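Local coordinates for protein putative pore-forming toxin (Bacteroides vulgatus ATCC 8482, PDB 3KOG) that is of unproven function but is a putative pore-forming toxin, made with a signal sequence and probably exported as a lipoprotein, at residues T121-Y126 and L176-F181; F99-S104 and Q195-S200; V185-T190 and Y216-S221. One frame throughout, in Å; residues are numbered along the deposited sequence. Where two conformers were deposited one is given.

In the fold
After the N-terminal strands up to 85-94, the chain lays down strand 98-120, whose opening residues 99-104 later pair with strand 179-198 in contact 2. At the far end of strand 98-120 the loop 121-126 turns into strand 126-143 and is met by 176-181, so contact 1 closes inside the larger loop of contact 2. Strand 179-198 begins at contact 1, passes through contact 3 and ends at contact 2, whose centre lies about 51 Å from that of contact 1. Contact 3 pairs its middle with the next strand, 207-225; it follows contact 1 in series and crosses contact 2. All three reach one mixed sheet.

Contact 1: residues T121-Y126 and L176-F181; sequences TSDYWY and LAHSRF
The backbones of Ser122 and His178 are joined by one hydrogen bond, His178 N to Ser122 O at 3.1 Å, bent at the hydrogen (137°) although the nitrogen lies nearly in line with the C=O bond. The same carbonyl oxygen also lies over the centre of one face of the His178 imidazole, 3.4 Å above the ring plane. His178 CG lies beside its own backbone N (chi1 -56°), which turns the ring back over the 121-123 backbone. At the ring's edge stands Asp123, with CG 3.2 Å from His178 NE2 and OD1 in the plane of the imidazole. The carboxylate is almost perpendicular to the ring, 86° between planes, and OD2 is 3.3 Å from NE2. At the ring's other nitrogen, ND1 is hydrogen-bonded to His230.

The turn that presents Ser122 O is an ST turn, in which Ser122 OG accepts the backbone N of Tyr124 at 3.1 Å; Asn120 also bonds to this hydroxyl. Opposite Asn120, His178 and Ser179 form a G1 beta bulge at the start of strand 179-198, and His178 there has positive phi. Ala177 points its methyl at the turn, CB lying 3.4 Å from Ser122 O and close to Tyr124 N. Farther along, Trp125 CB packs on the Leu176 backbone, 3.8 Å from Leu176 CA, and more loosely on Leu176 CD2. The indole leads away from this segment and stacks on the ring of His240 in the C-terminal tail.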
loop_
_atom_site.group_PDB
_atom_site.type_symbol
_atom_site.label_atom_id
_atom_site.label_comp_id
_atom_site.label_asym_id
_atom_site.label_seq_id
_atom_site.Cartn_x
_atom_site.Cartn_y
_atom_site.Cartn_z
ATOM N N THR A 121 10.058 -29.662 -12.036
ATOM C CA THR A 121 11.324 -30.282 -12.428
ATOM C C THR A 121 11.596 -30.200 -13.950
ATOM O O THR A 121 12.664 -30.606 -14.401
ATOM C CB THR A 121 11.364 -31.751 -11.976
ATOM O OG1 THR A 121 10.194 -32.409 -12.462
ATOM C CG2 THR A 121 11.376 -31.859 -10.447
ATOM N N SER A 122 10.660 -29.649 -14.723
ATOM C CA SER A 122 10.814 -29.559 -16.169
ATOM C C SER A 122 11.693 -28.387 -16.604
ATOM O O SER A 122 12.038 -27.483 -15.812
ATOM C CB SER A 122 9.444 -29.419 -16.851
ATOM O OG SER A 122 9.089 -28.059 -17.045
ATOM N N ASP A 123 11.994 -28.381 -17.901
ATOM C CA ASP A 123 12.862 -27.370 -18.494
ATOM C C ASP A 123 12.051 -26.189 -19.050
ATOM O O ASP A 123 12.591 -25.387 -19.821
ATOM C CB ASP A 123 13.765 -28.019 -19.586
ATOM C CG ASP A 123 15.242 -27.618 -19.443
ATOM O OD1 ASP A 123 15.531 -26.392 -19.409
ATOM O OD2 ASP A 123 16.108 -28.529 -19.344
ATOM N N TYR A 124 10.779 -26.059 -18.642
ATOM C CA TYR A 124 9.882 -25.024 -19.171
ATOM C C TYR A 124 9.173 -24.225 -18.052
ATOM O O TYR A 124 8.676 -24.791 -17.072
ATOM C CB TYR A 124 8.882 -25.641 -20.179
ATOM C CG TYR A 124 9.610 -26.356 -21.336
ATOM C CD1 TYR A 124 10.099 -27.656 -21.180
ATOM C CD2 TYR A 124 9.856 -25.715 -22.558
ATOM C CE1 TYR A 124 10.804 -28.300 -22.190
ATOM C CE2 TYR A 124 10.558 -26.366 -23.591
ATOM C CZ TYR A 124 11.030 -27.656 -23.392
ATOM O OH TYR A 124 11.736 -28.327 -24.383
ATOM N N TRP A 125 9.160 -22.907 -18.192
ATOM C CA TRP A 125 8.402 -22.068 -17.273
ATOM C C TRP A 125 6.995 -21.871 -17.793
ATOM O O TRP A 125 6.716 -22.076 -18.967
ATOM C CB TRP A 125 9.072 -20.711 -17.031
ATOM C CG TRP A 125 9.055 -19.777 -18.203
ATOM C CD1 TRP A 125 9.975 -19.714 -19.208
ATOM C CD2 TRP A 125 8.085 -18.766 -18.483
ATOM N NE1 TRP A 125 9.637 -18.720 -20.098
ATOM C CE2 TRP A 125 8.480 -18.124 -19.674
ATOM C CE3 TRP A 125 6.917 -18.345 -17.852
ATOM C CZ2 TRP A 125 7.750 -17.090 -20.238
ATOM C CZ3 TRP A 125 6.199 -17.304 -18.413
ATOM C CH2 TRP A 125 6.624 -16.689 -19.586
ATOM N N TYR A 126 6.114 -21.452 -16.905
ATOM C CA TYR A 126 4.754 -21.211 -17.263
ATOM C C TYR A 126 4.084 -20.269 -16.269
ATOM O O TYR A 126 4.648 -19.952 -15.213
ATOM C CB TYR A 126 4.010 -22.555 -17.422
ATOM C CG TYR A 126 3.961 -23.377 -16.177
ATOM C CD1 TYR A 126 2.948 -23.174 -15.255
ATOM C CD2 TYR A 126 4.928 -24.356 -15.910
ATOM C CE1 TYR A 126 2.886 -23.906 -14.081
ATOM C CE2 TYR A 126 4.878 -25.114 -14.724
ATOM C CZ TYR A 126 3.841 -24.875 -13.817
ATOM O OH TYR A 126 3.722 -25.570 -12.642
ATOM N N LEU A 176 8.865 -20.781 -12.559
ATOM C CA LEU A 176 10.067 -20.992 -13.370
ATOM C C LEU A 176 10.326 -22.441 -13.649
ATOM O O LEU A 176 9.765 -23.327 -13.009
ATOM C CB LEU A 176 11.308 -20.343 -12.708
ATOM C CG LEU A 176 11.337 -18.810 -12.680
ATOM C CD1 LEU A 176 12.617 -18.301 -12.036
ATOM C CD2 LEU A 176 11.206 -18.245 -14.097
ATOM N N ALA A 177 11.180 -22.697 -14.630
ATOM C CA ALA A 177 11.698 -24.047 -14.824
ATOM C C ALA A 177 12.608 -24.408 -13.656
ATOM O O ALA A 177 13.220 -23.522 -13.016
ATOM C CB ALA A 177 12.418 -24.170 -16.161
ATOM N N HIS A 178 12.671 -25.700 -13.346
ATOM C CA HIS A 178 13.603 -26.233 -12.335
ATOM C C HIS A 178 13.454 -25.490 -11.016
ATOM O O HIS A 178 14.434 -24.957 -10.463
ATOM C CB HIS A 178 15.045 -26.176 -12.849
ATOM C CG HIS A 178 15.250 -26.895 -14.153
ATOM N ND1 HIS A 178 15.248 -28.267 -14.255
ATOM C CD2 HIS A 178 15.458 -26.427 -15.409
ATOM C CE1 HIS A 178 15.457 -28.617 -15.514
ATOM N NE2 HIS A 178 15.586 -27.520 -16.236
ATOM N N SER A 179 12.211 -25.388 -10.565
ATOM C CA SER A 179 11.860 -24.494 -9.447
ATOM C C SER A 179 10.914 -25.140 -8.461
ATOM O O SER A 179 10.003 -25.866 -8.848
ATOM C CB SER A 179 11.210 -23.211 -9.971
ATOM O OG SER A 179 10.751 -22.420 -8.894
ATOM N N ARG A 180 11.166 -24.883 -7.188
ATOM C CA ARG A 180 10.253 -25.182 -6.102
ATOM C C ARG A 180 9.471 -23.896 -5.898
ATOM O O ARG A 180 10.015 -22.884 -5.422
ATOM C CB ARG A 180 11.040 -25.560 -4.845
ATOM C CG ARG A 180 10.213 -25.881 -3.641
ATOM C CD ARG A 180 11.099 -26.199 -2.455
ATOM N NE ARG A 180 10.391 -27.035 -1.508
ATOM C CZ ARG A 180 10.151 -28.338 -1.671
ATOM N NH1 ARG A 180 10.566 -28.996 -2.767
ATOM N NH2 ARG A 180 9.465 -28.989 -0.732
ATOM N N PHE A 181 8.216 -23.923 -6.315
ATOM C CA PHE A 181 7.376 -22.737 -6.362
ATOM C C PHE A 181 6.364 -22.722 -5.247
ATOM O O PHE A 181 5.733 -23.742 -4.955
ATOM C CB PHE A 181 6.671 -22.670 -7.727
ATOM C CG PHE A 181 5.669 -21.534 -7.854
ATOM C CD1 PHE A 181 6.077 -20.279 -8.263
ATOM C CD2 PHE A 181 4.332 -21.718 -7.513
ATOM C CE1 PHE A 181 5.149 -19.202 -8.314
ATOM C CE2 PHE A 181 3.406 -20.684 -7.608
ATOM C CZ PHE A 181 3.825 -19.413 -8.000
#

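Contact 2: residues F99-S104 and Q195-S200; sequences FAQEES and QIIEKS
Phe99 lies over Ile197, its cross-strand partner in an antiparallel hydrogen-bonded pair. Ile197 CB makes a CH-pi contact with one face of the phenyl ring, 4.0 Å from the centroid and displaced toward the rim. With CG set between the backbone N and the carbonyl carbon (chi1 62°), the ring is swung across the neighbouring strand; CZ lies 3.7 Å from both Ile197 CB and CG2. Glu198 O and Lys199 CG lie at the ring's edge, near its plane. Beneath the aromatic contact, the two backbones exchange a matched pair of bonds, Phe99 N to Ile197 O and Ile197 N to Phe99 O, each 2.9 Å.

The other branch of Ile197 ends in CD1, which reaches Gln101 and touches its amide at NE2 (3.7 Å). That amide is held by Glu103: Gln101 NE2 donates to the syn lone pair of Glu103 OE2 at 2.7 Å, tilted 16° from the amide plane. Glu103 bends at chi2 to bring its carboxylate there, and its CG packs against CG of Gln195, 3.8 Å away. Gln195 belongs to the second hydrogen-bonded pair, where Gln101 N meets Gln195 O at 2.7 Å in a nearly straight bond. Phe99, Gln101, Gln195 and Ile197 thus share one face of the sheet, while Ala100 and Ile196 project from the other.

Just beyond, Glu103 and Ser104 both face Val193 in a classic beta bulge. On the Ala100 face, Ile196 packs against Ile152, Ile155 and Ile156 of helix 150-158, and its backbone pairs onward with strand 207-225.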
loop_
_atom_site.group_PDB
_atom_site.type_symbol
_atom_site.label_atom_id
_atom_site.label_comp_id
_atom_site.label_asym_id
_atom_site.label_seq_id
_atom_site.Cartn_x
_atom_site.Cartn_y
_atom_site.Cartn_z
ATOM N N PHE A 99 -4.572 20.998 8.464
ATOM C CA PHE A 99 -3.971 19.895 7.730
ATOM C C PHE A 99 -3.605 18.770 8.682
ATOM O O PHE A 99 -3.431 18.980 9.872
ATOM C CB PHE A 99 -2.760 20.328 6.880
ATOM C CG PHE A 99 -1.611 20.885 7.670
ATOM C CD1 PHE A 99 -1.656 22.191 8.159
ATOM C CD2 PHE A 99 -0.464 20.148 7.860
ATOM C CE1 PHE A 99 -0.596 22.721 8.842
ATOM C CE2 PHE A 99 0.599 20.651 8.530
ATOM C CZ PHE A 99 0.541 21.957 9.043
ATOM N N ALA A 100 -3.536 17.558 8.142
ATOM C CA ALA A 100 -3.175 16.416 8.939
ATOM C C ALA A 100 -1.701 16.122 8.672
ATOM O O ALA A 100 -1.278 15.963 7.528
ATOM C CB ALA A 100 -4.079 15.232 8.605
ATOM N N GLN A 101 -0.898 16.084 9.703
ATOM C CA GLN A 101 0.520 15.789 9.501
ATOM C C GLN A 101 0.869 14.477 10.148
ATOM O O GLN A 101 0.699 14.305 11.350
ATOM C CB GLN A 101 1.354 16.886 10.137
ATOM C CG GLN A 101 2.875 16.672 10.052
ATOM C CD GLN A 101 3.568 17.948 10.375
ATOM O OE1 GLN A 101 3.585 18.846 9.533
ATOM N NE2 GLN A 101 4.060 18.098 11.619
ATOM N N GLU A 102 1.423 13.573 9.361
ATOM C CA GLU A 102 1.934 12.297 9.877
ATOM C C GLU A 102 3.272 12.499 10.573
ATOM O O GLU A 102 4.241 12.920 9.956
ATOM C CB GLU A 102 2.055 11.287 8.760
ATOM C CG GLU A 102 2.238 9.824 9.232
ATOM C CD GLU A 102 2.248 8.841 8.073
ATOM O OE1 GLU A 102 2.152 9.303 6.909
ATOM O OE2 GLU A 102 2.305 7.610 8.328
ATOM N N GLU A 103 3.310 12.186 11.851
ATOM C CA GLU A 103 4.444 12.477 12.714
ATOM C C GLU A 103 5.375 11.273 12.821
ATOM O O GLU A 103 6.568 11.444 13.050
ATOM C CB GLU A 103 3.967 12.791 14.137
ATOM C CG GLU A 103 3.046 14.038 14.269
ATOM C CD GLU A 103 3.708 15.324 13.747
ATOM O OE1 GLU A 103 4.943 15.421 13.869
ATOM O OE2 GLU A 103 3.012 16.206 13.196
ATOM N N SER A 104 4.841 10.058 12.718
ATOM C CA SER A 104 5.648 8.855 12.853
ATOM C C SER A 104 4.862 7.658 12.269
ATOM O O SER A 104 3.628 7.687 12.209
ATOM C CB SER A 104 6.017 8.607 14.308
ATOM O OG SER A 104 4.925 8.174 15.053
ATOM N N GLN A 195 -0.846 14.514 13.775
ATOM C CA GLN A 195 -1.397 15.710 14.405
ATOM C C GLN A 195 -2.243 16.460 13.385
ATOM O O GLN A 195 -1.918 16.512 12.155
ATOM C CB GLN A 195 -0.305 16.651 14.895
ATOM C CG GLN A 195 0.446 16.160 16.087
ATOM C CD GLN A 195 1.312 17.268 16.652
ATOM O OE1 GLN A 195 2.033 17.916 15.925
ATOM N NE2 GLN A 195 1.210 17.508 17.931
ATOM N N ILE A 196 -3.316 17.044 13.891
ATOM C CA ILE A 196 -4.116 17.960 13.120
ATOM C C ILE A 196 -3.620 19.347 13.499
ATOM O O ILE A 196 -3.565 19.677 14.672
ATOM C CB ILE A 196 -5.597 17.794 13.402
ATOM C CG1 ILE A 196 -6.022 16.405 12.900
ATOM C CG2 ILE A 196 -6.385 18.942 12.703
ATOM C CD1 ILE A 196 -7.372 15.962 13.328
ATOM N N ILE A 197 -3.230 20.130 12.503
ATOM C CA ILE A 197 -2.555 21.415 12.722
ATOM C C ILE A 197 -3.265 22.549 11.972
ATOM O O ILE A 197 -3.739 22.379 10.864
ATOM C CB ILE A 197 -1.072 21.372 12.281
ATOM C CG1 ILE A 197 -0.346 20.256 13.004
ATOM C CG2 ILE A 197 -0.375 22.756 12.567
ATOM C CD1 ILE A 197 1.009 19.953 12.412
ATOM N N GLU A 198 -3.352 23.706 12.611
ATOM C CA GLU A 198 -4.000 24.872 12.008
ATOM C C GLU A 198 -3.254 25.369 10.776
ATOM O O GLU A 198 -2.038 25.452 10.789
ATOM C CB GLU A 198 -4.055 25.973 13.034
ATOM C CG GLU A 198 -4.981 25.655 14.208
ATOM C CD GLU A 198 -4.879 26.679 15.301
ATOM O OE1 GLU A 198 -3.844 27.375 15.367
ATOM O OE2 GLU A 198 -5.815 26.781 16.104
ATOM N N LYS A 199 -3.985 25.628 9.691
ATOM C CA LYS A 199 -3.405 26.350 8.552
ATOM C C LYS A 199 -3.273 27.812 8.985
ATOM O O LYS A 199 -4.166 28.331 9.651
ATOM C CB LYS A 199 -4.296 26.249 7.311
ATOM C CG LYS A 199 -4.423 24.827 6.744
ATOM C CD LYS A 199 -4.799 24.843 5.268
ATOM C CE LYS A 199 -4.676 23.453 4.679
ATOM N NZ LYS A 199 -4.520 23.416 3.192
ATOM N N SER A 200 -2.153 28.450 8.651
ATOM C CA SER A 200 -1.983 29.901 8.900
ATOM C C SER A 200 -0.892 30.472 7.973
ATOM O O SER A 200 -0.041 29.718 7.467
ATOM C CB SER A 200 -1.637 30.187 10.374
ATOM O OG SER A 200 -0.302 29.784 10.651
#

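Contact 3: residues V185-T190 and Y216-S221; sequences VDYMKT and YNTIVS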
loop_
_atom_site.group_PDB
_atom_site.type_symbol
_atom_site.label_atom_id
_atom_site.label_comp_id
_atom_site.label_asym_id
_atom_site.label_seq_id
_atom_site.Cartn_x
_atom_site.Cartn_y
_atom_site.Cartn_z
ATOM N N VAL A 185 1.807 -14.546 1.192
ATOM C CA VAL A 185 0.990 -13.356 1.333
ATOM C C VAL A 185 1.269 -12.780 2.712
ATOM O O VAL A 185 1.083 -13.460 3.726
ATOM C CB VAL A 185 -0.506 -13.669 1.160
ATOM C CG1 VAL A 185 -1.350 -12.403 1.363
ATOM C CG2 VAL A 185 -0.751 -14.306 -0.221
ATOM N N ASP A 186 1.715 -11.518 2.766
ATOM C CA ASP A 186 1.972 -10.875 4.014
ATOM C C ASP A 186 0.980 -9.753 4.229
ATOM O O ASP A 186 0.847 -8.912 3.377
ATOM C CB ASP A 186 3.376 -10.311 4.054
ATOM C CG ASP A 186 4.450 -11.410 4.140
ATOM O OD1 ASP A 186 4.801 -11.964 3.101
ATOM O OD2 ASP A 186 4.929 -11.711 5.241
ATOM N N TYR A 187 0.340 -9.749 5.392
ATOM C CA TYR A 187 -0.470 -8.652 5.848
ATOM C C TYR A 187 0.374 -7.775 6.719
ATOM O O TYR A 187 0.920 -8.211 7.699
ATOM C CB TYR A 187 -1.671 -9.162 6.658
ATOM C CG TYR A 187 -2.659 -10.023 5.931
ATOM C CD1 TYR A 187 -2.751 -10.025 4.561
ATOM C CD2 TYR A 187 -3.571 -10.787 6.650
ATOM C CE1 TYR A 187 -3.671 -10.782 3.917
ATOM C CE2 TYR A 187 -4.508 -11.552 6.006
ATOM C CZ TYR A 187 -4.526 -11.555 4.617
ATOM O OH TYR A 187 -5.457 -12.302 3.925
HETATM N N MSE A 188 0.476 -6.517 6.323
HETATM C CA MSE A 188 1.277 -5.499 6.951
HETATM C C MSE A 188 0.324 -4.608 7.803
HETATM O O MSE A 188 -0.786 -4.259 7.347
HETATM C CB MSE A 188 1.913 -4.617 5.855
HETATM C CG MSE A 188 2.676 -5.362 4.726
HETATM SE SE MSE A 188 4.062 -6.469 5.478
HETATM C CE MSE A 188 5.015 -5.152 6.494
ATOM N N LYS A 189 0.728 -4.342 9.041
ATOM C CA LYS A 189 0.025 -3.443 9.963
ATOM C C LYS A 189 0.933 -2.256 10.210
ATOM O O LYS A 189 2.051 -2.423 10.668
ATOM C CB LYS A 189 -0.276 -4.129 11.289
ATOM C CG LYS A 189 -1.010 -3.180 12.272
ATOM C CD LYS A 189 -1.431 -3.870 13.534
ATOM C CE LYS A 189 -0.384 -3.796 14.595
ATOM N NZ LYS A 189 -1.003 -4.079 15.941
ATOM N N THR A 190 0.489 -1.062 9.829
ATOM C CA THR A 190 1.282 0.125 9.952
ATOM C C THR A 190 0.595 1.001 11.047
ATOM O O THR A 190 -0.583 1.292 10.940
ATOM C CB THR A 190 1.401 0.864 8.633
ATOM O OG1 THR A 190 2.080 0.078 7.628
ATOM C CG2 THR A 190 2.123 2.195 8.800
ATOM N N TYR A 216 -3.705 -1.160 7.164
ATOM C CA TYR A 216 -3.398 -2.500 6.711
ATOM C C TYR A 216 -3.269 -2.532 5.230
ATOM O O TYR A 216 -4.025 -1.886 4.547
ATOM C CB TYR A 216 -4.494 -3.477 7.125
ATOM C CG TYR A 216 -4.642 -3.582 8.614
ATOM C CD1 TYR A 216 -5.443 -2.680 9.318
ATOM C CD2 TYR A 216 -3.935 -4.529 9.326
ATOM C CE1 TYR A 216 -5.536 -2.725 10.666
ATOM C CE2 TYR A 216 -4.042 -4.606 10.700
ATOM C CZ TYR A 216 -4.856 -3.703 11.357
ATOM O OH TYR A 216 -4.953 -3.747 12.717
ATOM N N ASN A 217 -2.291 -3.283 4.726
ATOM C CA ASN A 217 -2.188 -3.533 3.288
ATOM C C ASN A 217 -1.497 -4.882 3.048
ATOM O O ASN A 217 -0.963 -5.459 3.974
ATOM C CB ASN A 217 -1.470 -2.397 2.544
ATOM C CG ASN A 217 0.009 -2.312 2.841
ATOM O OD1 ASN A 217 0.414 -2.141 3.979
ATOM N ND2 ASN A 217 0.830 -2.429 1.800
ATOM N N THR A 218 -1.503 -5.335 1.817
ATOM C CA THR A 218 -1.093 -6.711 1.528
ATOM C C THR A 218 0.012 -6.723 0.473
ATOM O O THR A 218 -0.066 -5.966 -0.521
ATOM C CB THR A 218 -2.275 -7.515 1.102
ATOM O OG1 THR A 218 -3.303 -7.492 2.113
ATOM C CG2 THR A 218 -1.905 -8.999 0.803
ATOM N N ILE A 219 1.063 -7.512 0.763
ATOM C CA ILE A 219 2.140 -7.817 -0.186
ATOM C C ILE A 219 2.135 -9.328 -0.557
ATOM O O ILE A 219 2.052 -10.196 0.339
ATOM C CB ILE A 219 3.465 -7.366 0.372
ATOM C CG1 ILE A 219 3.501 -5.815 0.475
ATOM C CG2 ILE A 219 4.630 -7.835 -0.511
ATOM C CD1 ILE A 219 4.741 -5.305 1.242
ATOM N N VAL A 220 2.175 -9.627 -1.850
ATOM C CA VAL A 220 2.169 -11.007 -2.356
ATOM C C VAL A 220 3.578 -11.272 -2.942
ATOM O O VAL A 220 4.115 -10.444 -3.709
ATOM C CB VAL A 220 1.103 -11.176 -3.477
ATOM C CG1 VAL A 220 1.043 -12.667 -3.986
ATOM C CG2 VAL A 220 -0.233 -10.759 -2.976
ATOM N N SER A 221 4.151 -12.428 -2.627
ATOM C CA SER A 221 5.555 -12.720 -2.943
ATOM C C SER A 221 5.627 -14.135 -3.512
ATOM O O SER A 221 5.693 -15.089 -2.736
ATOM C CB SER A 221 6.370 -12.629 -1.694
ATOM O OG SER A 221 6.276 -11.348 -1.098
HETATM O O HOH W 1 4.451 -11.643 0.648
HETATM O O HOH W 2 -0.043 -1.055 6.395
HETATM O O HOH W 3 3.104 -1.399 5.054
#
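Asn217 OD1 takes hydrogen bonds from two waters, at 2.7 Å and 3.0 Å, and both waters also bond to Thr190 OG1, linking the strands by a double water bridge. Met188, modelled as selenomethionine, borders the same oxygen: its CB is 3.4 Å from Asn217 OD1. The asparagine CG is placed between its backbone N and carbonyl carbon (chi1 70°), which leans the amide toward Met188; ND2, for its part, donates to Ala87 O. The selenomethionine chain bends twice beyond CG, carrying its end away from strand 216-221. Asp186, farther along this face, is hydrogen-bonded to Thr112 through OD2.

On the other face, Lys189 and Tyr216 run side by side in the same direction. The lysine CG lies 3.7 Å from Tyr216 CE2 and CD follows the ring toward the hydroxyl, which is hydrogen-bonded to Glu139. Tyr187 and Thr218 are likewise aligned, with Thr218 CG2 at the tyrosine's edge, in the ring plane. The threonine methyl is also pressed tightly against Val185 CG1, at 3.5 Å. Tyr187 OH and Thr218 OG1 both bond to backbone carbonyls of strand 126-143, at Thr133 and Lys135.

Four backbone bonds, in two hydrogen-bonded pairs, hold this ladder together; the shortest is Asp186 N to Ile219 O at 2.8 Å, almost straight at 176°. Alternating with non-hydrogen-bonded pairs, they give the regular register of an antiparallel beta hairpin, here strands 179-198 and 207-225 within the large mixed sheet.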